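Local structure of probable mannosyltransferase KTR4 (5A07) at residues L110-N113 with S114-E117; Q125-E128 with E129-N133. The protein is probably a glycosyltransferase of the GT-A fold, a member of the yeast KTR mannosyltransferase family, and binds guanosine-5'-diphosphate and manganese. One frame throughout, in Å; residues are numbered along the deposited sequence.

Both contacts belong to one beta-alpha-beta unit, strand 105-110, helix 116-131 and strand 138-142, and they mark the two ends of its helix. Contact 1 (110-113 with 114-117) is the turn by which the chain leaves the strand and starts the helix, and it forms part of the pocket for guanosine-5'-diphosphate. The side chain of Arg-112 there lies about 7 Å from the manganese ion. Contact 2 (125-128 with 129-133) covers the far end of the same helix and the residues that follow; the side chain of Leu-126 is about 13 Å from the nucleotide. The centres of the two contacts are 20 Å apart, and their nearest atoms, about 9 Å apart, do not touch.

Contact 1 (L110-N113 with S114-E117); sequences LVRN and SDLE. With GDP (guanosine-5'-diphosphate), chain F.
In the nucleotide pocket, the turn between strand 105-110 and helix 116-131 is closed by Arg-112 and Asp-115. Asp-115 OD2 takes the backbone N-H of Arg-112 on its anti side (N to OD2 2.8 Å) and the side-chain N-H of the same arginine on its syn side (NE to OD2 3.0 Å). The second bond, a salt bridge, is nearly straight, with OD2 in the guanidinium plane, although the carboxylate is turned 62° from that plane. Aspartate is short enough for one oxygen to grip both backbone and side chain; arginine offers NE for the bridge and a flat group to lie over the base.

In GT-A proteins the end of the first strand commonly meets the nucleotide, as here. With CG anti to the carbonyl carbon (chi1 -69°), the arginine brings CG to 3.5 Å from C2 of the base; the bend at chi3 (-74°) then swings a guanidinium face over the imidazole side, with NH1 3.3 Å from N7. Before it, the carbonyl oxygen of Leu-110 accepts bonds from both ribose hydroxyls, the shorter from O3' (2.7 Å), and Val-111 O receives a weak one from N2.

Backbone bonds complete the turn, Asp-115 N to Arg-112 O (2.9 Å) and Leu-116 N to Asn-113 O (3.3 Å). Asn-113 sends its amide the other way: OD1 accepts from backbone N of Thr-147 and ND2 donates to backbone O of Glu-145.

Contact 2 (Q125-E128 with E129-N133); sequences QLEE and EYNKN
Backbone bonds from Glu-129, Tyr-130, Asn-131 and Lys-132 back to Gln-125, Leu-126 and Glu-127 record a change of pitch at the end of helix 116-131. Glu-129 N still reaches Gln-125 O, an ordinary alpha-helical step (3.0 Å). One residue on, Leu-126 O takes a straight bond from Asn-131 N (2.9 Å) as well as a weak one from Tyr-130 N, and Lys-132 N bonds Glu-127 O on a lone pair (3.0 Å). These five-residue steps make a pi-type turn.

Among the charged groups, Lys-132 NZ bridges to Glu-128 OE1 (3.0 Å), with a weaker bond to OE2. The lysine runs fully extended beyond CG, alongside the glutamate and pointing the same way; both are exposed, as suits long charged chains.

Glu-127 is buried, and its carboxylate is well supplied with partners. Its chain bends at chi2 (-74°), bringing OE2 within 3.1 Å of Asn-131 ND2, which approaches from above the carboxylate plane. Tyr-138 also bonds OE2, Arg-162 makes a salt bridge to OE1, and Asn-131 ND2 reaches Tyr-136 O as well.

Apolar contact is modest: Leu-126 CD1 lies 4.2 Å from Tyr-130 CB. Both residues face the protein interior, where Leu-126 packs on Ile-107 of strand 105-110 and Phe-237 of strand 236-237, while Tyr-130, its OH hydrogen-bonded with Val-245 N, stacks its ring with Phe-134 and meets Trp-229 of strand 227-230.

Contact 1 (L110-N113 with S114-E117)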
loop_
_atom_site.group_PDB
_atom_site.type_symbol
_atom_site.label_atom_id
_atom_site.label_comp_id
_atom_site.label_asym_id
_atom_site.label_seq_id
_atom_site.Cartn_x
_atom_site.Cartn_y
_atom_site.Cartn_z
ATOM N N LEU B 110 -10.116 -4.101 -8.449
ATOM C CA LEU B 110 -11.228 -3.211 -8.615
ATOM C C LEU B 110 -11.001 -2.528 -9.903
ATOM O O LEU B 110 -10.029 -1.779 -10.035
ATOM C CB LEU B 110 -11.216 -2.175 -7.493
ATOM C CG LEU B 110 -12.258 -1.085 -7.569
ATOM C CD1 LEU B 110 -13.644 -1.653 -7.229
ATOM C CD2 LEU B 110 -11.959 0.116 -6.664
ATOM N N VAL B 111 -11.897 -2.770 -10.889
ATOM C CA VAL B 111 -11.714 -2.226 -12.211
ATOM C C VAL B 111 -13.047 -1.928 -12.890
ATOM O O VAL B 111 -14.073 -2.463 -12.474
ATOM C CB VAL B 111 -10.981 -3.210 -13.152
ATOM C CG1 VAL B 111 -9.491 -3.250 -12.811
ATOM C CG2 VAL B 111 -11.476 -4.612 -13.019
ATOM N N ARG B 112 -12.963 -1.076 -13.914
ATOM C CA ARG B 112 -14.089 -0.714 -14.724
ATOM C C ARG B 112 -14.118 -1.613 -15.947
ATOM O O ARG B 112 -13.128 -2.240 -16.311
ATOM C CB ARG B 112 -13.974 0.730 -15.148
ATOM C CG ARG B 112 -14.149 1.745 -14.033
ATOM C CD ARG B 112 -13.621 3.128 -14.410
ATOM N NE ARG B 112 -12.161 2.939 -14.332
ATOM C CZ ARG B 112 -11.270 3.802 -13.863
ATOM N NH1 ARG B 112 -11.658 4.987 -13.440
ATOM N NH2 ARG B 112 -9.982 3.450 -13.797
ATOM N N ASN B 113 -15.293 -1.723 -16.591
ATOM C CA ASN B 113 -15.375 -2.439 -17.877
ATOM C C ASN B 113 -14.365 -1.949 -18.894
ATOM O O ASN B 113 -13.745 -2.740 -19.657
ATOM C CB ASN B 113 -16.836 -2.413 -18.439
ATOM C CG ASN B 113 -17.752 -3.374 -17.647
ATOM O OD1 ASN B 113 -17.533 -4.582 -17.605
ATOM N ND2 ASN B 113 -18.736 -2.817 -16.974
ATOM N N SER B 114 -14.166 -0.642 -18.880
ATOM C CA SER B 114 -13.273 0.008 -19.793
ATOM C C SER B 114 -11.807 -0.297 -19.483
ATOM O O SER B 114 -10.985 0.050 -20.298
ATOM C CB SER B 114 -13.474 1.539 -19.777
ATOM O OG SER B 114 -13.198 2.039 -18.526
ATOM N N ASP B 115 -11.493 -0.999 -18.371
ATOM C CA ASP B 115 -10.073 -1.250 -18.021
ATOM C C ASP B 115 -9.665 -2.583 -18.548
ATOM O O ASP B 115 -8.576 -3.092 -18.246
ATOM C CB ASP B 115 -9.923 -1.241 -16.511
ATOM C CG ASP B 115 -10.015 0.131 -15.937
ATOM O OD1 ASP B 115 -9.406 1.056 -16.529
ATOM O OD2 ASP B 115 -10.704 0.337 -14.920
ATOM N N LEU B 116 -10.528 -3.212 -19.341
ATOM C CA LEU B 116 -10.263 -4.584 -19.743
ATOM C C LEU B 116 -8.859 -4.858 -20.334
ATOM O O LEU B 116 -8.129 -5.749 -19.876
ATOM C CB LEU B 116 -11.311 -5.107 -20.750
ATOM C CG LEU B 116 -11.006 -6.473 -21.248
ATOM C CD1 LEU B 116 -11.114 -7.507 -20.159
ATOM C CD2 LEU B 116 -12.051 -6.760 -22.366
ATOM N N GLU B 117 -8.456 -4.024 -21.265
ATOM C CA GLU B 117 -7.149 -4.296 -21.898
ATOM C C GLU B 117 -5.958 -4.110 -20.966
ATOM O O GLU B 117 -5.018 -4.910 -20.989
ATOM C CB GLU B 117 -6.980 -3.393 -23.107
ATOM C CG GLU B 117 -7.899 -3.699 -24.205
ATOM C CD GLU B 117 -7.698 -2.709 -25.365
ATOM O OE1 GLU B 117 -8.057 -1.493 -25.205
ATOM O OE2 GLU B 117 -7.147 -3.200 -26.405
HETATM P PB GDP F . -4.313 5.870 -9.221
HETATM O O1B GDP F . -3.998 6.855 -10.283
HETATM O O2B GDP F . -4.484 6.327 -7.890
HETATM O O3B GDP F . -3.530 4.621 -9.372
HETATM O O3A GDP F . -5.874 5.580 -9.560
HETATM P PA GDP F . -6.578 4.500 -10.483
HETATM O O1A GDP F . -7.500 5.082 -11.465
HETATM O O2A GDP F . -5.710 3.443 -11.029
HETATM O "O5'" GDP F . -7.529 3.826 -9.419
HETATM C "C5'" GDP F . -7.211 2.842 -8.426
HETATM C "C4'" GDP F . -7.876 1.499 -8.676
HETATM O "O4'" GDP F . -9.292 1.694 -8.566
HETATM C "C3'" GDP F . -7.607 0.898 -10.046
HETATM O "O3'" GDP F . -7.657 -0.546 -9.933
HETATM C "C2'" GDP F . -8.773 1.445 -10.884
HETATM O "O2'" GDP F . -9.116 0.576 -11.956
HETATM C "C1'" GDP F . -9.858 1.436 -9.866
HETATM N N9 GDP F . -10.878 2.495 -10.056
HETATM C C8 GDP F . -10.729 3.844 -10.007
HETATM N N7 GDP F . -11.973 4.450 -10.177
HETATM C C5 GDP F . -12.890 3.443 -10.308
HETATM C C6 GDP F . -14.353 3.401 -10.498
HETATM O O6 GDP F . -14.909 4.544 -10.551
HETATM N N1 GDP F . -14.934 2.198 -10.610
HETATM C C2 GDP F . -14.213 1.015 -10.579
HETATM N N2 GDP F . -14.852 -0.142 -10.706
HETATM N N3 GDP F . -12.854 1.003 -10.410
HETATM C C4 GDP F . -12.191 2.158 -10.217
#

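Contact 2 (Q125-E128 with E129-N133)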
loop_
_atom_site.group_PDB
_atom_site.type_symbol
_atom_site.label_atom_id
_atom_site.label_comp_id
_atom_site.label_asym_id
_atom_site.label_seq_id
_atom_site.Cartn_x
_atom_site.Cartn_y
_atom_site.Cartn_z
ATOM N N GLN B 125 1.330 -10.494 -16.930
ATOM C CA GLN B 125 2.582 -10.372 -16.220
ATOM C C GLN B 125 2.616 -11.026 -14.851
ATOM O O GLN B 125 3.649 -11.663 -14.467
ATOM C CB GLN B 125 2.930 -8.895 -16.138
ATOM C CG GLN B 125 3.292 -8.474 -17.559
ATOM C CD GLN B 125 3.716 -7.106 -17.541
ATOM O OE1 GLN B 125 2.887 -6.239 -17.785
ATOM N NE2 GLN B 125 4.867 -6.869 -17.019
ATOM N N LEU B 126 1.526 -10.919 -14.101
ATOM C CA LEU B 126 1.480 -11.562 -12.767
ATOM C C LEU B 126 1.469 -13.076 -12.963
ATOM O O LEU B 126 2.088 -13.822 -12.174
ATOM C CB LEU B 126 0.227 -11.138 -11.987
ATOM C CG LEU B 126 0.009 -11.819 -10.649
ATOM C CD1 LEU B 126 1.136 -11.465 -9.760
ATOM C CD2 LEU B 126 -1.344 -11.344 -10.096
ATOM N N GLU B 127 0.771 -13.562 -13.981
ATOM C CA GLU B 127 0.758 -15.024 -14.232
ATOM C C GLU B 127 2.197 -15.513 -14.602
ATOM O O GLU B 127 2.700 -16.518 -14.074
ATOM C CB GLU B 127 -0.190 -15.351 -15.378
ATOM C CG GLU B 127 -1.669 -15.367 -14.990
ATOM C CD GLU B 127 -2.073 -16.595 -14.179
ATOM O OE1 GLU B 127 -1.639 -17.706 -14.564
ATOM O OE2 GLU B 127 -2.851 -16.479 -13.195
ATOM N N GLU B 128 2.808 -14.795 -15.514
ATOM C CA GLU B 128 4.117 -15.192 -16.044
ATOM C C GLU B 128 5.181 -15.169 -14.933
ATOM O O GLU B 128 6.016 -16.049 -14.863
ATOM C CB GLU B 128 4.521 -14.263 -17.170
ATOM C CG GLU B 128 5.925 -14.482 -17.802
ATOM C CD GLU B 128 6.167 -15.940 -18.249
ATOM O OE1 GLU B 128 5.197 -16.689 -18.517
ATOM O OE2 GLU B 128 7.318 -16.408 -18.250
ATOM N N GLU B 129 5.155 -14.177 -14.049
ATOM C CA GLU B 129 6.206 -14.058 -13.064
ATOM C C GLU B 129 5.894 -14.820 -11.781
ATOM O O GLU B 129 6.782 -15.031 -10.973
ATOM C CB GLU B 129 6.445 -12.581 -12.703
ATOM C CG GLU B 129 6.850 -11.694 -13.892
ATOM C CD GLU B 129 8.063 -12.214 -14.743
ATOM O OE1 GLU B 129 8.928 -12.929 -14.215
ATOM O OE2 GLU B 129 8.091 -11.956 -15.998
ATOM N N TYR B 130 4.629 -15.163 -11.566
ATOM C CA TYR B 130 4.191 -15.784 -10.309
ATOM C C TYR B 130 3.075 -16.823 -10.399
ATOM O O TYR B 130 3.280 -18.045 -10.138
ATOM C CB TYR B 130 3.808 -14.710 -9.279
ATOM C CG TYR B 130 3.284 -15.326 -7.976
ATOM C CD1 TYR B 130 4.122 -16.037 -7.142
ATOM C CD2 TYR B 130 1.959 -15.252 -7.619
ATOM C CE1 TYR B 130 3.684 -16.611 -5.985
ATOM C CE2 TYR B 130 1.462 -15.842 -6.418
ATOM C CZ TYR B 130 2.352 -16.522 -5.619
ATOM O OH TYR B 130 1.962 -17.076 -4.434
ATOM N N ASN B 131 1.905 -16.365 -10.758
ATOM C CA ASN B 131 0.715 -17.138 -10.501
ATOM C C ASN B 131 0.507 -18.385 -11.359
ATOM O O ASN B 131 -0.229 -19.239 -10.969
ATOM C CB ASN B 131 -0.534 -16.250 -10.519
ATOM C CG ASN B 131 -1.677 -16.814 -9.639
ATOM O OD1 ASN B 131 -1.446 -17.450 -8.621
ATOM N ND2 ASN B 131 -2.918 -16.666 -10.127
ATOM N N LYS B 132 1.198 -18.509 -12.492
ATOM C CA LYS B 132 1.053 -19.690 -13.313
ATOM C C LYS B 132 1.563 -20.895 -12.554
ATOM O O LYS B 132 1.141 -21.997 -12.840
ATOM C CB LYS B 132 1.796 -19.563 -14.635
ATOM C CG LYS B 132 3.321 -19.657 -14.504
ATOM C CD LYS B 132 3.998 -19.427 -15.841
ATOM C CE LYS B 132 5.513 -19.510 -15.700
ATOM N NZ LYS B 132 6.083 -19.200 -17.040
ATOM N N ASN B 133 2.410 -20.685 -11.557
ATOM C CA ASN B 133 2.911 -21.806 -10.775
ATOM C C ASN B 133 2.205 -22.072 -9.460
ATOM O O ASN B 133 2.535 -23.043 -8.778
ATOM C CB ASN B 133 4.427 -21.617 -10.524
ATOM C CG ASN B 133 5.212 -21.723 -11.771
ATOM O OD1 ASN B 133 4.893 -22.535 -12.606
ATOM N ND2 ASN B 133 6.131 -20.844 -11.976
#